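PDB 5BSZ: N-methyltransferase from Streptoalloteichus sp. ATCC 53650, which probably transfers a methyl group from S-adenosylmethionine to the amino nitrogen of a deoxysugar, as a sugar N-methyltransferase linked to kedarcidin. Local coordinates for residues Y216-L230 and Q235-E247. Sequence-based numbering, arbitrary orientation.
With THM (thymidine), chain G.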
loop_
_atom_site.group_PDB
_atom_site.type_symbol
_atom_site.label_atom_id
_atom_site.label_comp_id
_atom_site.label_asym_id
_atom_site.label_seq_id
_atom_site.Cartn_x
_atom_site.Cartn_y
_atom_site.Cartn_z
ATOM N N TYR A 216 -1.742 18.517 -34.127
ATOM C CA TYR A 216 -1.404 19.816 -33.473
ATOM C C TYR A 216 -1.544 20.963 -34.480
ATOM O O TYR A 216 -2.065 22.032 -34.210
ATOM C CB TYR A 216 0.042 19.757 -33.019
ATOM C CG TYR A 216 0.289 18.991 -31.683
ATOM C CD1 TYR A 216 -0.040 19.556 -30.452
ATOM C CD2 TYR A 216 0.878 17.728 -31.665
ATOM C CE1 TYR A 216 0.167 18.871 -29.244
ATOM C CE2 TYR A 216 1.107 17.038 -30.449
ATOM C CZ TYR A 216 0.764 17.638 -29.246
ATOM O OH TYR A 216 1.000 16.995 -28.074
ATOM N N LEU A 217 -1.041 20.721 -35.685
ATOM C CA LEU A 217 -1.072 21.728 -36.749
ATOM C C LEU A 217 -2.523 22.014 -37.099
ATOM O O LEU A 217 -2.898 23.180 -37.235
ATOM C CB LEU A 217 -0.309 21.249 -37.988
ATOM C CG LEU A 217 1.194 21.155 -37.788
ATOM C CD1 LEU A 217 1.795 20.386 -38.975
ATOM C CD2 LEU A 217 1.857 22.516 -37.709
ATOM N N ALA A 218 -3.328 20.952 -37.174
ATOM C CA ALA A 218 -4.749 21.046 -37.471
ATOM C C ALA A 218 -5.513 21.869 -36.458
ATOM O O ALA A 218 -6.398 22.669 -36.803
ATOM C CB ALA A 218 -5.398 19.675 -37.569
ATOM N N ALA A 219 -5.196 21.621 -35.196
ATOM C CA ALA A 219 -5.815 22.334 -34.104
ATOM C C ALA A 219 -5.534 23.822 -34.220
ATOM O O ALA A 219 -6.444 24.608 -33.912
ATOM C CB ALA A 219 -5.309 21.817 -32.732
ATOM N N LEU A 220 -4.306 24.164 -34.589
ATOM C CA LEU A 220 -3.896 25.571 -34.817
ATOM C C LEU A 220 -4.698 26.237 -35.940
ATOM O O LEU A 220 -5.290 27.295 -35.741
ATOM C CB LEU A 220 -2.400 25.672 -35.070
ATOM C CG LEU A 220 -1.594 25.484 -33.789
ATOM C CD1 LEU A 220 -0.150 25.207 -34.086
ATOM C CD2 LEU A 220 -1.625 26.710 -32.888
ATOM N N ALA A 221 -4.760 25.580 -37.098
ATOM C CA ALA A 221 -5.530 26.063 -38.249
ATOM C C ALA A 221 -7.011 26.232 -37.939
ATOM O O ALA A 221 -7.592 27.256 -38.276
ATOM C CB ALA A 221 -5.373 25.096 -39.412
ATOM N N ALA A 222 -7.628 25.251 -37.282
ATOM C CA ALA A 222 -9.013 25.384 -36.868
ATOM C C ALA A 222 -9.229 26.450 -35.819
ATOM O O ALA A 222 -10.344 26.920 -35.681
ATOM C CB ALA A 222 -9.569 24.063 -36.378
ATOM N N ALA A 223 -8.188 26.835 -35.089
ATOM C CA ALA A 223 -8.298 27.942 -34.126
ATOM C C ALA A 223 -8.019 29.297 -34.772
ATOM O O ALA A 223 -7.855 30.294 -34.055
ATOM C CB ALA A 223 -7.317 27.726 -32.983
ATOM N N GLY A 224 -7.910 29.342 -36.101
ATOM C CA GLY A 224 -7.695 30.601 -36.820
ATOM C C GLY A 224 -6.279 31.134 -36.729
ATOM O O GLY A 224 -6.051 32.349 -36.805
ATOM N N CYS A 225 -5.317 30.229 -36.539
ATOM C CA CYS A 225 -3.901 30.573 -36.515
ATOM C C CYS A 225 -3.188 29.915 -37.691
ATOM O O CYS A 225 -3.518 28.791 -38.060
ATOM C CB CYS A 225 -3.230 30.079 -35.226
ATOM S SG CYS A 225 -3.901 30.899 -33.756
ATOM N N GLU A 226 -2.189 30.617 -38.210
ATOM C CA GLU A 226 -1.292 30.083 -39.218
ATOM C C GLU A 226 -0.270 29.216 -38.492
ATOM O O GLU A 226 0.477 29.760 -37.652
ATOM C CB GLU A 226 -0.581 31.236 -39.949
ATOM C CG GLU A 226 0.282 30.751 -41.103
ATOM C CD GLU A 226 -0.589 30.205 -42.229
ATOM O OE1 GLU A 226 -1.536 30.912 -42.638
ATOM O OE2 GLU A 226 -0.359 29.064 -42.665
ATOM N N PRO A 227 -0.224 27.903 -38.832
ATOM C CA PRO A 227 0.542 26.906 -38.068
ATOM C C PRO A 227 1.967 26.772 -38.534
ATOM O O PRO A 227 2.191 26.757 -39.727
ATOM C CB PRO A 227 -0.152 25.570 -38.390
ATOM C CG PRO A 227 -1.358 25.886 -39.224
ATOM C CD PRO A 227 -1.129 27.245 -39.806
ATOM N N GLU A 228 2.920 26.696 -37.619
ATOM C CA GLU A 228 4.284 26.322 -37.925
ATOM C C GLU A 228 4.713 25.203 -36.985
ATOM O O GLU A 228 4.283 25.107 -35.828
ATOM C CB GLU A 228 5.248 27.482 -37.733
ATOM C CG GLU A 228 4.876 28.736 -38.496
ATOM C CD GLU A 228 5.723 29.915 -38.060
ATOM O OE1 GLU A 228 6.951 29.868 -38.263
ATOM O OE2 GLU A 228 5.152 30.852 -37.456
ATOM N N HIS A 229 5.592 24.366 -37.499
ATOM C CA HIS A 229 6.366 23.475 -36.661
ATOM C C HIS A 229 7.827 23.890 -36.738
ATOM O O HIS A 229 8.401 23.891 -37.815
ATOM C CB HIS A 229 6.162 22.043 -37.134
ATOM C CG HIS A 229 6.839 21.028 -36.268
ATOM N ND1 HIS A 229 7.150 19.760 -36.707
ATOM C CD2 HIS A 229 7.172 21.062 -34.957
ATOM C CE1 HIS A 229 7.697 19.074 -35.716
ATOM N NE2 HIS A 229 7.744 19.853 -34.650
ATOM N N LEU A 230 8.413 24.230 -35.593
ATOM C CA LEU A 230 9.768 24.730 -35.484
ATOM C C LEU A 230 10.604 23.634 -34.847
ATOM O O LEU A 230 10.209 23.098 -33.814
ATOM C CB LEU A 230 9.815 25.979 -34.607
ATOM C CG LEU A 230 8.994 27.140 -35.161
ATOM C CD1 LEU A 230 9.201 28.304 -34.223
ATOM C CD2 LEU A 230 9.372 27.444 -36.620
ATOM N N GLN A 235 12.447 20.546 -27.514
ATOM C CA GLN A 235 13.270 19.362 -27.338
ATOM C C GLN A 235 13.580 18.754 -28.696
ATOM O O GLN A 235 12.785 18.898 -29.667
ATOM C CB GLN A 235 12.558 18.354 -26.408
ATOM C CG GLN A 235 12.235 18.947 -25.033
ATOM C CD GLN A 235 11.955 17.956 -23.925
ATOM O OE1 GLN A 235 11.242 18.257 -22.935
ATOM N NE2 GLN A 235 12.545 16.779 -24.047
ATOM N N PRO A 236 14.758 18.117 -28.794
ATOM C CA PRO A 236 15.095 17.387 -30.020
ATOM C C PRO A 236 14.037 16.359 -30.370
ATOM O O PRO A 236 13.524 15.690 -29.483
ATOM C CB PRO A 236 16.424 16.704 -29.653
ATOM C CG PRO A 236 17.050 17.674 -28.713
ATOM C CD PRO A 236 15.898 18.135 -27.865
ATOM N N ARG A 237 13.693 16.317 -31.650
ATOM C CA ARG A 237 12.780 15.374 -32.264
ATOM C C ARG A 237 11.358 15.735 -31.898
ATOM O O ARG A 237 10.411 15.103 -32.346
ATOM C CB ARG A 237 13.070 13.912 -31.874
ATOM C CG ARG A 237 14.527 13.475 -31.873
ATOM C CD ARG A 237 14.627 11.991 -32.228
ATOM N NE ARG A 237 13.871 11.189 -31.275
ATOM C CZ ARG A 237 13.196 10.069 -31.530
ATOM N NH1 ARG A 237 12.546 9.496 -30.526
ATOM N NH2 ARG A 237 13.183 9.497 -32.735
ATOM N N ARG A 238 11.132 16.765 -31.096
ATOM C CA ARG A 238 9.751 17.238 -31.123
ATOM C C ARG A 238 9.457 18.660 -31.460
ATOM O O ARG A 238 8.417 18.931 -32.018
ATOM C CB ARG A 238 8.925 16.850 -29.903
ATOM C CG ARG A 238 9.472 17.210 -28.577
ATOM C CD ARG A 238 8.475 16.704 -27.519
ATOM N NE ARG A 238 8.543 17.735 -26.463
ATOM C CZ ARG A 238 8.352 17.569 -25.165
ATOM N NH1 ARG A 238 8.113 16.370 -24.665
ATOM N NH2 ARG A 238 8.346 18.652 -24.386
ATOM N N GLY A 239 10.327 19.573 -31.091
ATOM C CA GLY A 239 10.132 20.904 -31.578
ATOM C C GLY A 239 9.013 21.655 -30.881
ATOM O O GLY A 239 8.607 21.295 -29.750
ATOM N N LEU A 240 8.563 22.730 -31.528
ATOM C CA LEU A 240 7.452 23.500 -31.010
ATOM C C LEU A 240 6.445 23.680 -32.092
ATOM O O LEU A 240 6.826 23.845 -33.254
ATOM C CB LEU A 240 7.938 24.856 -30.500
ATOM C CG LEU A 240 8.858 24.927 -29.305
ATOM C CD1 LEU A 240 9.147 26.393 -29.029
ATOM C CD2 LEU A 240 8.306 24.302 -28.025
ATOM N N PHE A 241 5.167 23.701 -31.722
ATOM C CA PHE A 241 4.122 24.150 -32.628
ATOM C C PHE A 241 3.719 25.573 -32.307
ATOM O O PHE A 241 3.450 25.911 -31.134
ATOM C CB PHE A 241 2.923 23.224 -32.610
ATOM C CG PHE A 241 3.237 21.853 -33.111
ATOM C CD1 PHE A 241 3.329 21.596 -34.481
ATOM C CD2 PHE A 241 3.538 20.834 -32.231
ATOM C CE1 PHE A 241 3.656 20.327 -34.933
ATOM C CE2 PHE A 241 3.893 19.575 -32.675
ATOM C CZ PHE A 241 3.938 19.309 -34.021
ATOM N N VAL A 242 3.759 26.406 -33.339
ATOM C CA VAL A 242 3.482 27.856 -33.168
ATOM C C VAL A 242 2.411 28.286 -34.137
ATOM O O VAL A 242 2.354 27.789 -35.273
ATOM C CB VAL A 242 4.736 28.714 -33.369
ATOM C CG1 VAL A 242 4.432 30.200 -33.206
ATOM C CG2 VAL A 242 5.812 28.311 -32.366
ATOM N N GLY A 243 1.545 29.180 -33.675
ATOM C CA GLY A 243 0.481 29.724 -34.501
ATOM C C GLY A 243 0.450 31.231 -34.336
ATOM O O GLY A 243 0.660 31.771 -33.227
ATOM N N VAL A 244 0.218 31.914 -35.463
ATOM C CA VAL A 244 0.044 33.359 -35.427
ATOM C C VAL A 244 -1.384 33.617 -35.739
ATOM O O VAL A 244 -1.895 33.157 -36.764
ATOM C CB VAL A 244 0.936 34.081 -36.434
ATOM C CG1 VAL A 244 0.582 35.565 -36.504
ATOM C CG2 VAL A 244 2.381 33.855 -36.023
ATOM N N ARG A 245 -2.073 34.286 -34.825
ATOM C CA ARG A 245 -3.499 34.454 -35.044
ATOM C C ARG A 245 -3.767 35.348 -36.301
ATOM O O ARG A 245 -3.214 36.445 -36.407
ATOM C CB ARG A 245 -4.078 35.098 -33.809
ATOM C CG ARG A 245 -5.523 35.490 -33.891
ATOM C CD ARG A 245 -6.457 34.347 -33.655
ATOM N NE ARG A 245 -7.580 34.835 -32.860
ATOM C CZ ARG A 245 -8.769 34.256 -32.836
ATOM N NH1 ARG A 245 -9.711 34.763 -32.056
ATOM N NH2 ARG A 245 -9.004 33.169 -33.570
ATOM N N ARG A 246 -4.618 34.878 -37.210
ATOM C CA ARG A 246 -4.899 35.544 -38.492
ATOM C C ARG A 246 -6.137 36.422 -38.421
ATOM O O ARG A 246 -7.123 36.029 -37.796
ATOM C CB ARG A 246 -5.183 34.520 -39.604
ATOM C CG ARG A 246 -4.124 33.458 -39.836
ATOM C CD ARG A 246 -4.462 32.630 -41.082
ATOM N NE ARG A 246 -5.256 31.429 -40.813
ATOM C CZ ARG A 246 -4.871 30.178 -41.080
ATOM N NH1 ARG A 246 -3.689 29.935 -41.633
ATOM N NH2 ARG A 246 -5.662 29.146 -40.799
ATOM N N GLU A 247 -6.086 37.566 -39.108
ATOM C CA GLU A 247 -7.257 38.424 -39.347
ATOM C C GLU A 247 -8.305 37.726 -40.217
ATOM O O GLU A 247 -9.368 37.344 -39.733
ATOM C CB GLU A 247 -6.836 39.741 -39.999
HETATM O "O5'" THM G . 11.175 12.715 -19.669
HETATM C "C5'" THM G . 11.099 11.280 -19.784
HETATM C "C4'" THM G . 9.987 10.852 -20.748
HETATM O "O4'" THM G . 10.474 11.341 -22.000
HETATM C "C3'" THM G . 9.756 9.327 -20.939
HETATM O "O3'" THM G . 8.392 8.944 -20.664
HETATM C "C2'" THM G . 10.132 8.964 -22.390
HETATM C "C1'" THM G . 10.236 10.364 -23.018
HETATM N N1 THM G . 11.149 10.644 -24.139
HETATM C C2 THM G . 10.567 10.227 -25.351
HETATM O O2 THM G . 9.471 9.655 -25.252
HETATM N N3 THM G . 11.147 10.393 -26.537
HETATM C C4 THM G . 12.316 11.026 -26.637
HETATM O O4 THM G . 12.858 11.203 -27.778
HETATM C C5 THM G . 12.935 11.495 -25.381
HETATM C C5M THM G . 14.262 12.183 -25.570
HETATM C C6 THM G . 12.314 11.310 -24.150
#
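F241 lies between two aromatic residues, one against each face of its ring. On one face CB of Y216 sits over the ring centre as a CH-pi contact, 3.7 Å from the centroid; the Y216 ring itself runs nearly parallel to F241 but is slid aside. On the opposite face H229 forms an offset stack, centroids 4.3 Å apart, its CG and CD2 over CE1 of F241. L217 CD2 meets the ring edge at F241 CD1. H229 has CG anti to the backbone N (chi1 -176°), which swings the imidazole across F241 and lets NE2 donate to R238 O, close to the imidazole plane, at 2.9 Å; NE2 stands above that carbonyl's plane. A leucine in place of H229 would probably leave R238 O without this donor and one face of F241 without its stacked ring. These residues belong to the last helix and the closing antiparallel beta hairpin, strands 225-230 and 240-245, at the edge of the Rossmann-like methyltransferase sheet, where 240-245 also pairs with 143-146. G243, opposite P227, leaves room for L220 CD2, 4.0 Å from its CA. Before the hairpin, G224 ends the helix in a Schellman motif, and its O takes R246 N. R246, bent at chi3 (-92°), lays its guanidinium over E226 N and brings its NH1 to E226 OE1 at 2.6 Å, a salt bridge in which the oxygen is approached from above the carboxylate plane. On the sheet face carrying E226 and E228, L230 CD1 touches V242 CG2, beside helix 30-44, whose R44 bridges to E228. In the loop leading into 240-245, R238 makes a salt bridge to D147, while R237 NH1 donates to thymidine O4 at 3.3 Å.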